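Local coordinates for protein ATP phosphoribosyltransferase regulatory subunit (Bacillus halodurans, PDB 3OD1) that probably works with HisG in the first step of histidine biosynthesis and may allow that reaction to be feedback-regulated by histidine, at residues B[17-21]-B[22-26]; B[366-370]-B[371-375]; B[46-49]-B[50-54]; B[90-94]-B[95-99]. One frame throughout, in Å; residues are numbered along the deposited sequence. Where two conformers were deposited one is given.

How the interactions relate
All four contacts are local and all touch the second subunit, but their settings differ. Interaction 1, where helix 21-40 starts, lies at the surface, with methyl-aromatic contacts and first-turn backbone bonds. Interaction 3 is fully buried and works through a bound water and a carboxylate. Interactions 2 and 4 are partly buried turns, one leaving a strand and the other a helix. Interactions 3 and 4 touch directly, Glu52 meeting Arg91, while Asp18 of interaction 1 in one subunit pairs with Arg91 of interaction 4 in the other. Interaction 2 stands apart in the C-terminal domain, its centre about 43 Å from that of interaction 3.

Interaction 1: residues B[17-21]-B[22-26]; sequences RDTLP and EWYKT
The methyl group of Thr19 lies between the indole of Trp23 and the base of the Tyr24 side chain. CG2 of Thr19 approaches the six-membered part of the indole obliquely, 3.4 Å from CE3 of Trp23, while towards Tyr24 it sits near the ring edge, close to the ring plane, 3.9 Å from CB of Tyr24. Beyond the two segments the indole leans on Asp321 and Val324 of helix 320-327, and Tyr24 packs on Met45 of the second subunit. With CG2 of Thr19 anti to its backbone N (OG1 at chi1 -53°), the methyl is turned to the start of the helix, against the indole and CB of Tyr24, and OG1 is left for Glu47 of the second subunit. A third flat group, the carboxylate of Glu22, folds back along the Pro21 ring, OE1 of Glu22 lying 3.2 Å from CB of Pro21. The bend at chi2 (67°) causes this return, and OE1 also forms a salt bridge with Arg100 of the second subunit. Here the chain enters helix 21-40, with Leu20 at the N-cap and Pro21 in the first turn, consistent with the motif 1 helix of class II synthetases, which lies at the dimer interface. The first turn closes through Tyr24 N to Leu20 O at 2.9 Å. Lys25 N follows to Pro21 O at 3.1 Å. At the next residue, Glu22 O receives both Thr26 N and, at 3.1 Å, Thr26 OG1, the two donors arriving from opposite faces of the carbonyl plane.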
loop_
_atom_site.group_PDB
_atom_site.type_symbol
_atom_site.label_atom_id
_atom_site.label_comp_id
_atom_site.label_asym_id
_atom_site.label_seq_id
_atom_site.Cartn_x
_atom_site.Cartn_y
_atom_site.Cartn_z
ATOM N N ARG B 17 -6.108 -2.066 -12.613
ATOM C CA ARG B 17 -5.840 -0.719 -13.108
ATOM C C ARG B 17 -4.483 -0.229 -12.646
ATOM O O ARG B 17 -4.091 -0.463 -11.502
ATOM C CB ARG B 17 -6.890 0.273 -12.582
ATOM C CG ARG B 17 -8.353 -0.042 -12.945
ATOM C CD ARG B 17 -9.317 0.861 -12.153
ATOM N NE ARG B 17 -9.152 0.677 -10.706
ATOM C CZ ARG B 17 -9.669 1.466 -9.761
ATOM N NH1 ARG B 17 -9.446 1.193 -8.480
ATOM N NH2 ARG B 17 -10.404 2.524 -10.085
ATOM N N ASP B 18 -3.778 0.476 -13.526
ATOM C CA ASP B 18 -2.533 1.137 -13.148
ATOM C C ASP B 18 -2.869 2.464 -12.486
ATOM O O ASP B 18 -3.966 2.982 -12.674
ATOM C CB ASP B 18 -1.655 1.380 -14.369
ATOM C CG ASP B 18 -0.974 0.123 -14.862
ATOM O OD1 ASP B 18 -0.600 -0.720 -14.018
ATOM O OD2 ASP B 18 -0.806 -0.020 -16.094
ATOM N N THR B 19 -1.936 3.007 -11.708
ATOM C CA THR B 19 -2.085 4.351 -11.140
ATOM C C THR B 19 -0.957 5.243 -11.644
ATOM O O THR B 19 0.191 5.120 -11.208
ATOM C CB THR B 19 -2.070 4.344 -9.589
ATOM O OG1 THR B 19 -3.033 3.407 -9.091
ATOM C CG2 THR B 19 -2.380 5.734 -9.023
ATOM N N LEU B 20 -1.282 6.134 -12.572
ATOM C CA LEU B 20 -0.303 7.041 -13.146
ATOM C C LEU B 20 0.146 8.118 -12.148
ATOM O O LEU B 20 -0.539 8.365 -11.144
ATOM C CB LEU B 20 -0.862 7.651 -14.432
ATOM C CG LEU B 20 -1.318 6.590 -15.439
ATOM C CD1 LEU B 20 -1.921 7.237 -16.681
ATOM C CD2 LEU B 20 -0.165 5.664 -15.816
ATOM N N PRO B 21 1.276 8.783 -12.436
ATOM C CA PRO B 21 1.951 9.692 -11.499
ATOM C C PRO B 21 1.075 10.818 -10.958
ATOM O O PRO B 21 1.117 11.070 -9.761
ATOM C CB PRO B 21 3.073 10.280 -12.340
ATOM C CG PRO B 21 3.290 9.286 -13.430
ATOM C CD PRO B 21 1.953 8.761 -13.745
ATOM N N GLU B 22 0.307 11.493 -11.808
ATOM C CA GLU B 22 -0.497 12.638 -11.349
ATOM C C GLU B 22 -1.640 12.199 -10.451
ATOM O O GLU B 22 -1.895 12.806 -9.412
ATOM C CB GLU B 22 -1.049 13.432 -12.532
ATOM C CG GLU B 22 -0.045 13.651 -13.655
ATOM C CD GLU B 22 0.352 12.358 -14.376
ATOM O OE1 GLU B 22 1.567 12.115 -14.498
ATOM O OE2 GLU B 22 -0.535 11.588 -14.816
ATOM N N TRP B 23 -2.348 11.148 -10.856
ATOM C CA TRP B 23 -3.409 10.612 -10.030
ATOM C C TRP B 23 -2.844 10.113 -8.699
ATOM O O TRP B 23 -3.464 10.259 -7.639
ATOM C CB TRP B 23 -4.124 9.468 -10.755
ATOM C CG TRP B 23 -5.517 9.206 -10.226
ATOM C CD1 TRP B 23 -6.682 9.732 -10.702
ATOM C CD2 TRP B 23 -5.885 8.359 -9.120
ATOM N NE1 TRP B 23 -7.749 9.266 -9.968
ATOM C CE2 TRP B 23 -7.287 8.424 -8.992
ATOM C CE3 TRP B 23 -5.164 7.558 -8.229
ATOM C CZ2 TRP B 23 -7.985 7.717 -8.010
ATOM C CZ3 TRP B 23 -5.858 6.854 -7.251
ATOM C CH2 TRP B 23 -7.253 6.939 -7.151
ATOM N N TYR B 24 -1.675 9.495 -8.748
ATOM C CA TYR B 24 -1.051 9.010 -7.522
ATOM C C TYR B 24 -0.818 10.143 -6.530
ATOM O O TYR B 24 -1.141 10.001 -5.352
ATOM C CB TYR B 24 0.293 8.315 -7.801
ATOM C CG TYR B 24 0.891 7.758 -6.529
ATOM C CD1 TYR B 24 0.693 6.434 -6.171
ATOM C CD2 TYR B 24 1.607 8.573 -5.663
ATOM C CE1 TYR B 24 1.220 5.929 -5.003
ATOM C CE2 TYR B 24 2.137 8.074 -4.486
ATOM C CZ TYR B 24 1.938 6.755 -4.164
ATOM O OH TYR B 24 2.457 6.248 -2.996
ATOM N N LYS B 25 -0.231 11.249 -6.997
ATOM C CA LYS B 25 0.092 12.366 -6.110
ATOM C C LYS B 25 -1.168 12.937 -5.469
ATOM O O LYS B 25 -1.170 13.265 -4.287
ATOM C CB LYS B 25 0.800 13.502 -6.854
ATOM C CG LYS B 25 2.171 13.160 -7.433
ATOM C CD LYS B 25 2.911 14.425 -7.896
ATOM C CE LYS B 25 4.131 14.103 -8.779
ATOM N NZ LYS B 25 3.768 13.866 -10.220
ATOM N N THR B 26 -2.215 13.096 -6.273
ATOM C CA THR B 26 -3.489 13.627 -5.786
ATOM C C THR B 26 -4.093 12.737 -4.707
ATOM O O THR B 26 -4.513 13.223 -3.662
ATOM C CB THR B 26 -4.497 13.774 -6.933
ATOM O OG1 THR B 26 -3.942 14.648 -7.915
ATOM C CG2 THR B 26 -5.828 14.367 -6.428
#

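Interaction 2: residues B[366-370]-B[371-375]; sequences VLQDL and AGVTD
Gln368 and Val373 meet across a tight turn, CG2 of Val373 pressing on CG of Gln368 at 3.3 Å. The glutamine starts extended, with CG anti to the backbone N, and then bends at chi2 (67°), which carries its amide back over the turn. There CD and NE2 of Gln368 both lie within van der Waals range of the same valine methyl. The amide is held from several sides: NE2 of Gln368 gives a hydrogen almost straight to Asp369 O at 2.9 Å, the acceptor lying in the amide plane, and it also bonds Asp136 of the second subunit, while OE1 receives Arg105 of that subunit. This network would fix the rotation of the amide. Val373 turns CG1 anti to its backbone N (chi1 -171°), leaving CG2 beside that nitrogen and facing the glutamine. Asp369, likewise anti at chi1, brings OD1 to the Ala371 N-H at 2.8 Å, a bond made on the anti side of the carboxylate and somewhat out of its plane; OD2 is taken by Ser140 of the second subunit. The backbone tightens the bend further. Gly372 N bonds Asp369 O at 2.8 Å, reaching it from the face opposite to Gln368 NE2, and Val373 N bonds Leu370 O at 3.1 Å. An Asx turn at Asp369 is thus overlaid on two successive beta turns, forming a short 3-10 segment that takes the chain from strand 365-369, outermost in the chain's three-stranded parallel sheet, towards helix 376-381, within a C-terminal domain related to the anticodon-binding domains of class II synthetases.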
loop_
_atom_site.group_PDB
_atom_site.type_symbol
_atom_site.label_atom_id
_atom_site.label_comp_id
_atom_site.label_asym_id
_atom_site.label_seq_id
_atom_site.Cartn_x
_atom_site.Cartn_y
_atom_site.Cartn_z
ATOM N N VAL B 366 15.905 16.966 -10.926
ATOM C CA VAL B 366 16.371 15.919 -11.814
ATOM C C VAL B 366 17.760 16.333 -12.312
ATOM O O VAL B 366 17.914 17.380 -12.937
ATOM C CB VAL B 366 15.423 15.712 -13.010
ATOM C CG1 VAL B 366 16.061 14.796 -14.053
ATOM C CG2 VAL B 366 14.093 15.130 -12.548
ATOM N N LEU B 367 18.771 15.527 -11.991
ATOM C CA LEU B 367 20.146 15.789 -12.417
ATOM C C LEU B 367 20.418 14.872 -13.605
ATOM O O LEU B 367 20.428 13.654 -13.461
ATOM C CB LEU B 367 21.103 15.487 -11.267
ATOM C CG LEU B 367 22.604 15.702 -11.470
ATOM C CD1 LEU B 367 22.934 17.130 -11.857
ATOM C CD2 LEU B 367 23.320 15.303 -10.190
ATOM N N GLN B 368 20.560 15.465 -14.785
ATOM C CA GLN B 368 20.521 14.710 -16.028
ATOM C C GLN B 368 21.742 14.957 -16.924
ATOM O O GLN B 368 21.999 16.089 -17.377
ATOM C CB GLN B 368 19.244 15.037 -16.802
ATOM C CG GLN B 368 19.164 14.338 -18.137
ATOM C CD GLN B 368 19.023 12.834 -17.984
ATOM O OE1 GLN B 368 18.107 12.348 -17.324
ATOM N NE2 GLN B 368 19.935 12.091 -18.590
ATOM N N ASP B 369 22.492 13.883 -17.158
ATOM C CA ASP B 369 23.574 13.860 -18.139
ATOM C C ASP B 369 22.993 14.055 -19.518
ATOM O O ASP B 369 22.123 13.302 -19.965
ATOM C CB ASP B 369 24.320 12.521 -18.064
ATOM C CG ASP B 369 25.606 12.501 -18.890
ATOM O OD1 ASP B 369 25.672 13.167 -19.954
ATOM O OD2 ASP B 369 26.548 11.789 -18.474
ATOM N N LEU B 370 23.464 15.087 -20.203
ATOM C CA LEU B 370 22.894 15.436 -21.489
ATOM C C LEU B 370 23.099 14.297 -22.493
ATOM O O LEU B 370 22.273 14.078 -23.378
ATOM C CB LEU B 370 23.518 16.731 -21.994
ATOM C CG LEU B 370 22.940 17.273 -23.289
ATOM C CD1 LEU B 370 21.616 17.963 -23.006
ATOM C CD2 LEU B 370 23.934 18.240 -23.916
ATOM N N ALA B 371 24.198 13.565 -22.347
ATOM C CA ALA B 371 24.444 12.413 -23.207
ATOM C C ALA B 371 23.346 11.338 -23.083
ATOM O O ALA B 371 23.230 10.457 -23.932
ATOM C CB ALA B 371 25.804 11.827 -22.910
ATOM N N GLY B 372 22.523 11.421 -22.041
ATOM C CA GLY B 372 21.477 10.428 -21.825
ATOM C C GLY B 372 20.087 10.821 -22.296
ATOM O O GLY B 372 19.131 10.044 -22.171
ATOM N N VAL B 373 19.960 12.023 -22.852
ATOM C CA VAL B 373 18.659 12.521 -23.274
ATOM C C VAL B 373 18.528 12.441 -24.781
ATOM O O VAL B 373 19.338 13.009 -25.490
ATOM C CB VAL B 373 18.492 13.988 -22.879
ATOM C CG1 VAL B 373 17.052 14.455 -23.122
ATOM C CG2 VAL B 373 18.865 14.165 -21.445
ATOM N N THR B 374 17.501 11.766 -25.282
ATOM C CA THR B 374 17.304 11.723 -26.735
ATOM C C THR B 374 16.750 13.040 -27.308
ATOM O O THR B 374 17.136 13.450 -28.396
ATOM C CB THR B 374 16.416 10.533 -27.176
ATOM O OG1 THR B 374 15.110 10.666 -26.604
ATOM C CG2 THR B 374 17.028 9.220 -26.726
ATOM N N ASP B 375 15.854 13.700 -26.571
ATOM C CA ASP B 375 15.237 14.954 -27.033
ATOM C C ASP B 375 15.286 16.063 -25.978
ATOM O O ASP B 375 14.330 16.255 -25.217
ATOM C CB ASP B 375 13.783 14.707 -27.462
ATOM C CG ASP B 375 13.100 15.962 -27.996
ATOM O OD1 ASP B 375 13.764 17.015 -28.121
ATOM O OD2 ASP B 375 11.893 15.887 -28.297
#

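Interaction 3: residues B[46-49]-B[50-54]; sequences IETP and TLEYY
Pro49 and Glu52 cross at about a right angle, the proline ring presenting its CD to the carboxylate of the glutamate, with OE2 of Glu52 3.8 Å away from CD of Pro49. Glu52 achieves this by leaving the backbone with CG anti to its carbonyl carbon and then bending sharply at chi2 (-89°), so that the carboxylate returns towards the preceding segment. Beside the proline lies Thr48, whose CB is 4.2 Å from OE2 of Glu52. The two segments share no direct hydrogen bond; one water joins them instead. It accepts from Thr48 OG1 at 2.6 Å, and donates both to Pro49 O at 2.7 Å and to Glu52 OE2 at 2.8 Å. Thr48 can serve it because chi1 (57°) sets the hydroxyl between its own N and carbonyl carbon. Thr50 turns away from this group and sends OG1 to Glu125 and Tyr113 of the second subunit, while Asp18 of that subunit packs on Pro49. Within the chain, Pro88 of helix 86-94 covers Thr48 and Glu52. The sequence and position, after helix 21-40 and at the dimer interface, are consistent with Pro49 being the characteristic proline of class II motif 1. Leu51 O lies 3.6 Å from CB of Pro49 and has no polar partner in the model. The chemistry is otherwise well matched: both water hydrogens are used, and OE2 of Glu52 also forms a salt bridge with Arg91 NH2, a pairing that would favour the ionised carboxylate in this buried place.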
loop_
_atom_site.group_PDB
_atom_site.type_symbol
_atom_site.label_atom_id
_atom_site.label_comp_id
_atom_site.label_asym_id
_atom_site.label_seq_id
_atom_site.Cartn_x
_atom_site.Cartn_y
_atom_site.Cartn_z
ATOM N N ILE B 46 -2.561 -0.200 11.289
ATOM C CA ILE B 46 -1.990 -1.538 11.198
ATOM C C ILE B 46 -1.999 -1.990 9.746
ATOM O O ILE B 46 -2.522 -1.276 8.872
ATOM C CB ILE B 46 -2.736 -2.569 12.095
ATOM C CG1 ILE B 46 -4.256 -2.445 11.937
ATOM C CG2 ILE B 46 -2.321 -2.394 13.549
ATOM C CD1 ILE B 46 -4.794 -3.042 10.623
ATOM N N GLU B 47 -1.392 -3.147 9.483
ATOM C CA GLU B 47 -1.605 -3.830 8.210
ATOM C C GLU B 47 -1.873 -5.311 8.430
ATOM O O GLU B 47 -1.447 -5.894 9.429
ATOM C CB GLU B 47 -0.436 -3.613 7.240
ATOM C CG GLU B 47 -0.272 -2.142 6.860
ATOM C CD GLU B 47 0.927 -1.856 5.943
ATOM O OE1 GLU B 47 1.912 -2.628 5.961
ATOM O OE2 GLU B 47 0.878 -0.835 5.215
ATOM N N THR B 48 -2.618 -5.905 7.509
ATOM C CA THR B 48 -2.905 -7.338 7.546
ATOM C C THR B 48 -2.529 -7.886 6.173
ATOM O O THR B 48 -2.220 -7.104 5.262
ATOM C CB THR B 48 -4.398 -7.597 7.811
ATOM O OG1 THR B 48 -5.166 -6.942 6.796
ATOM C CG2 THR B 48 -4.812 -7.068 9.183
ATOM N N PRO B 49 -2.544 -9.220 6.008
ATOM C CA PRO B 49 -2.039 -9.798 4.753
ATOM C C PRO B 49 -2.993 -9.609 3.592
ATOM O O PRO B 49 -4.189 -9.363 3.776
ATOM C CB PRO B 49 -1.940 -11.301 5.060
ATOM C CG PRO B 49 -1.948 -11.385 6.573
ATOM C CD PRO B 49 -2.849 -10.264 7.004
ATOM N N THR B 50 -2.456 -9.779 2.394
ATOM C CA THR B 50 -3.255 -9.702 1.194
ATOM C C THR B 50 -4.199 -10.906 1.100
ATOM O O THR B 50 -5.289 -10.805 0.553
ATOM C CB THR B 50 -2.342 -9.633 -0.035
ATOM O OG1 THR B 50 -1.566 -8.431 0.034
ATOM C CG2 THR B 50 -3.167 -9.636 -1.317
ATOM N N LEU B 51 -3.777 -12.039 1.651
ATOM C CA LEU B 51 -4.558 -13.270 1.565
ATOM C C LEU B 51 -5.079 -13.701 2.930
ATOM O O LEU B 51 -4.321 -13.745 3.903
ATOM C CB LEU B 51 -3.689 -14.396 1.001
ATOM C CG LEU B 51 -3.292 -14.249 -0.472
ATOM C CD1 LEU B 51 -2.099 -15.138 -0.801
ATOM C CD2 LEU B 51 -4.469 -14.584 -1.361
ATOM N N GLU B 52 -6.367 -14.015 2.993
ATOM C CA GLU B 52 -6.958 -14.622 4.185
ATOM C C GLU B 52 -7.621 -15.928 3.755
ATOM O O GLU B 52 -7.887 -16.136 2.564
ATOM C CB GLU B 52 -7.992 -13.684 4.837
ATOM C CG GLU B 52 -7.460 -12.306 5.248
ATOM C CD GLU B 52 -6.900 -12.269 6.664
ATOM O OE1 GLU B 52 -6.855 -13.324 7.325
ATOM O OE2 GLU B 52 -6.501 -11.182 7.117
ATOM N N TYR B 53 -7.864 -16.829 4.706
ATOM C CA TYR B 53 -8.642 -18.032 4.415
ATOM C C TYR B 53 -10.082 -17.682 4.106
ATOM O O TYR B 53 -10.683 -16.837 4.766
ATOM C CB TYR B 53 -8.629 -19.001 5.598
ATOM C CG TYR B 53 -7.360 -19.790 5.725
ATOM C CD1 TYR B 53 -6.992 -20.718 4.762
ATOM C CD2 TYR B 53 -6.519 -19.607 6.822
ATOM C CE1 TYR B 53 -5.807 -21.446 4.893
ATOM C CE2 TYR B 53 -5.354 -20.322 6.962
ATOM C CZ TYR B 53 -5.000 -21.238 5.999
ATOM O OH TYR B 53 -3.831 -21.941 6.163
ATOM N N TYR B 54 -10.645 -18.342 3.104
ATOM C CA TYR B 54 -12.051 -18.153 2.778
ATOM C C TYR B 54 -12.978 -18.626 3.902
ATOM O O TYR B 54 -13.921 -17.925 4.286
ATOM C CB TYR B 54 -12.387 -18.898 1.491
ATOM C CG TYR B 54 -13.863 -19.048 1.240
ATOM C CD1 TYR B 54 -14.663 -17.944 0.987
ATOM C CD2 TYR B 54 -14.458 -20.301 1.240
ATOM C CE1 TYR B 54 -16.017 -18.085 0.745
ATOM C CE2 TYR B 54 -15.808 -20.451 1.000
ATOM C CZ TYR B 54 -16.583 -19.344 0.759
ATOM O OH TYR B 54 -17.926 -19.497 0.520
HETATM O O HOH W 1 -6.187 -8.941 5.481
#

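Interaction 4: residues B[90-94]-B[95-99]; sequences ARLVA and SSLKD
Leu97 folds back on Leu92, and its side chain meets the last part of helix 86-94 atom by atom. CB of Leu97 rests 3.8 Å from the carbonyl O of Leu92. The next atom, CG of Leu97, is pressed against CD2 of Leu92 at 3.3 Å, tighter than a usual carbon contact, and CD1 of Leu97 follows against the same methyl at 3.5 Å. With CG anti to its carbonyl carbon (chi1 -58°), beside the N-H that itself bonds Leu92 O, Leu97 is turned towards Leu92. Leu106 of strand 104-113 packs on Leu97 from outside the turn. CD2 of Leu92 also touches CB of Ser96, so one methyl is gripped by two residues. Near the end of helix 86-94, Leu92 O accepts Leu97 N at 3.1 Å and Ser95 N at 3.2 Å, from opposite faces of its plane, and a type I beta turn from Ser95 to Lys98 then leads out towards strand 104-113 of the large mixed sheet in the synthetase-like domain. Lys98 adds a side-chain bond to this turn, its NZ reaching Ser95 O at 2.9 Å from above the carbonyl plane, on the face opposite to Lys98 N. In one of the two conformers modelled for Ser95, OG bonds Arg91 O at 2.7 Å and reaches Arg91 NH1 through a water, so these links may not be permanent. That guanidinium also serves Glu52 and, through NH1, Asp18 of the second subunit, while Leu20 of that subunit packs on Leu92.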
loop_
_atom_site.group_PDB
_atom_site.type_symbol
_atom_site.label_atom_id
_atom_site.label_comp_id
_atom_site.label_asym_id
_atom_site.label_seq_id
_atom_site.Cartn_x
_atom_site.Cartn_y
_atom_site.Cartn_z
ATOM N N ALA B 90 -10.643 -7.773 13.052
ATOM C CA ALA B 90 -11.256 -8.575 14.110
ATOM C C ALA B 90 -10.371 -9.781 14.442
ATOM O O ALA B 90 -10.156 -10.101 15.618
ATOM C CB ALA B 90 -12.658 -9.022 13.711
ATOM N N ARG B 91 -9.855 -10.442 13.408
ATOM C CA ARG B 91 -8.929 -11.558 13.610
ATOM C C ARG B 91 -7.702 -11.109 14.395
ATOM O O ARG B 91 -7.260 -11.777 15.328
ATOM C CB ARG B 91 -8.488 -12.192 12.278
ATOM C CG ARG B 91 -7.494 -13.376 12.465
ATOM C CD ARG B 91 -6.997 -13.977 11.136
ATOM N NE ARG B 91 -6.492 -12.957 10.213
ATOM C CZ ARG B 91 -5.474 -12.137 10.465
ATOM N NH1 ARG B 91 -4.819 -12.211 11.616
ATOM N NH2 ARG B 91 -5.114 -11.229 9.560
ATOM N N LEU B 92 -7.155 -9.967 14.004
ATOM C CA LEU B 92 -5.942 -9.442 14.615
ATOM C C LEU B 92 -6.198 -9.192 16.089
ATOM O O LEU B 92 -5.414 -9.602 16.951
ATOM C CB LEU B 92 -5.559 -8.142 13.907
ATOM C CG LEU B 92 -4.108 -7.686 13.829
ATOM C CD1 LEU B 92 -4.049 -6.350 13.125
ATOM C CD2 LEU B 92 -3.530 -7.572 15.217
ATOM N N VAL B 93 -7.315 -8.526 16.369
ATOM C CA VAL B 93 -7.718 -8.169 17.723
ATOM C C VAL B 93 -7.882 -9.375 18.644
ATOM O O VAL B 93 -7.488 -9.311 19.808
ATOM C CB VAL B 93 -9.028 -7.346 17.721
ATOM C CG1 VAL B 93 -9.565 -7.164 19.144
ATOM C CG2 VAL B 93 -8.790 -5.995 17.058
ATOM N N ALA B 94 -8.464 -10.459 18.133
ATOM C CA ALA B 94 -8.719 -11.640 18.954
ATOM C C ALA B 94 -7.495 -12.544 19.090
ATOM O O ALA B 94 -7.534 -13.513 19.833
ATOM C CB ALA B 94 -9.890 -12.439 18.408
ATOM N N SER B 95 -6.414 -12.233 18.382
ATOM C CA SER B 95 -5.222 -13.081 18.436
ATOM C C SER B 95 -3.963 -12.306 18.815
ATOM O O SER B 95 -3.592 -12.277 19.986
ATOM C CB SER B 95 -5.024 -13.807 17.108
ATOM O OG SER B 95 -4.917 -12.886 16.046
ATOM N N SER B 96 -3.319 -11.694 17.822
ATOM C CA SER B 96 -2.101 -10.894 18.002
ATOM C C SER B 96 -2.229 -9.852 19.118
ATOM O O SER B 96 -1.274 -9.578 19.846
ATOM C CB SER B 96 -1.746 -10.165 16.692
ATOM O OG SER B 96 -1.450 -11.050 15.609
ATOM N N LEU B 97 -3.409 -9.253 19.231
ATOM C CA LEU B 97 -3.620 -8.173 20.182
ATOM C C LEU B 97 -4.561 -8.584 21.296
ATOM O O LEU B 97 -5.194 -7.723 21.902
ATOM C CB LEU B 97 -4.227 -6.955 19.479
ATOM C CG LEU B 97 -3.498 -6.301 18.308
ATOM C CD1 LEU B 97 -4.384 -5.219 17.685
ATOM C CD2 LEU B 97 -2.163 -5.730 18.749
ATOM N N LYS B 98 -4.668 -9.885 21.564
ATOM C CA LYS B 98 -5.643 -10.365 22.542
ATOM C C LYS B 98 -5.363 -9.821 23.934
ATOM O O LYS B 98 -6.284 -9.647 24.739
ATOM C CB LYS B 98 -5.721 -11.897 22.564
ATOM C CG LYS B 98 -4.408 -12.614 22.836
ATOM C CD LYS B 98 -4.647 -14.115 22.894
ATOM C CE LYS B 98 -3.397 -14.906 22.539
ATOM N NZ LYS B 98 -3.093 -14.876 21.077
ATOM N N ASP B 99 -4.094 -9.534 24.205
ATOM C CA ASP B 99 -3.696 -9.019 25.508
ATOM C C ASP B 99 -3.691 -7.488 25.589
ATOM O O ASP B 99 -3.272 -6.911 26.596
ATOM C CB ASP B 99 -2.347 -9.605 25.925
ATOM C CG ASP B 99 -2.469 -11.036 26.416
ATOM O OD1 ASP B 99 -3.268 -11.271 27.350
ATOM O OD2 ASP B 99 -1.780 -11.925 25.868
HETATM O O HOH W 2 -4.134 -14.135 13.652
#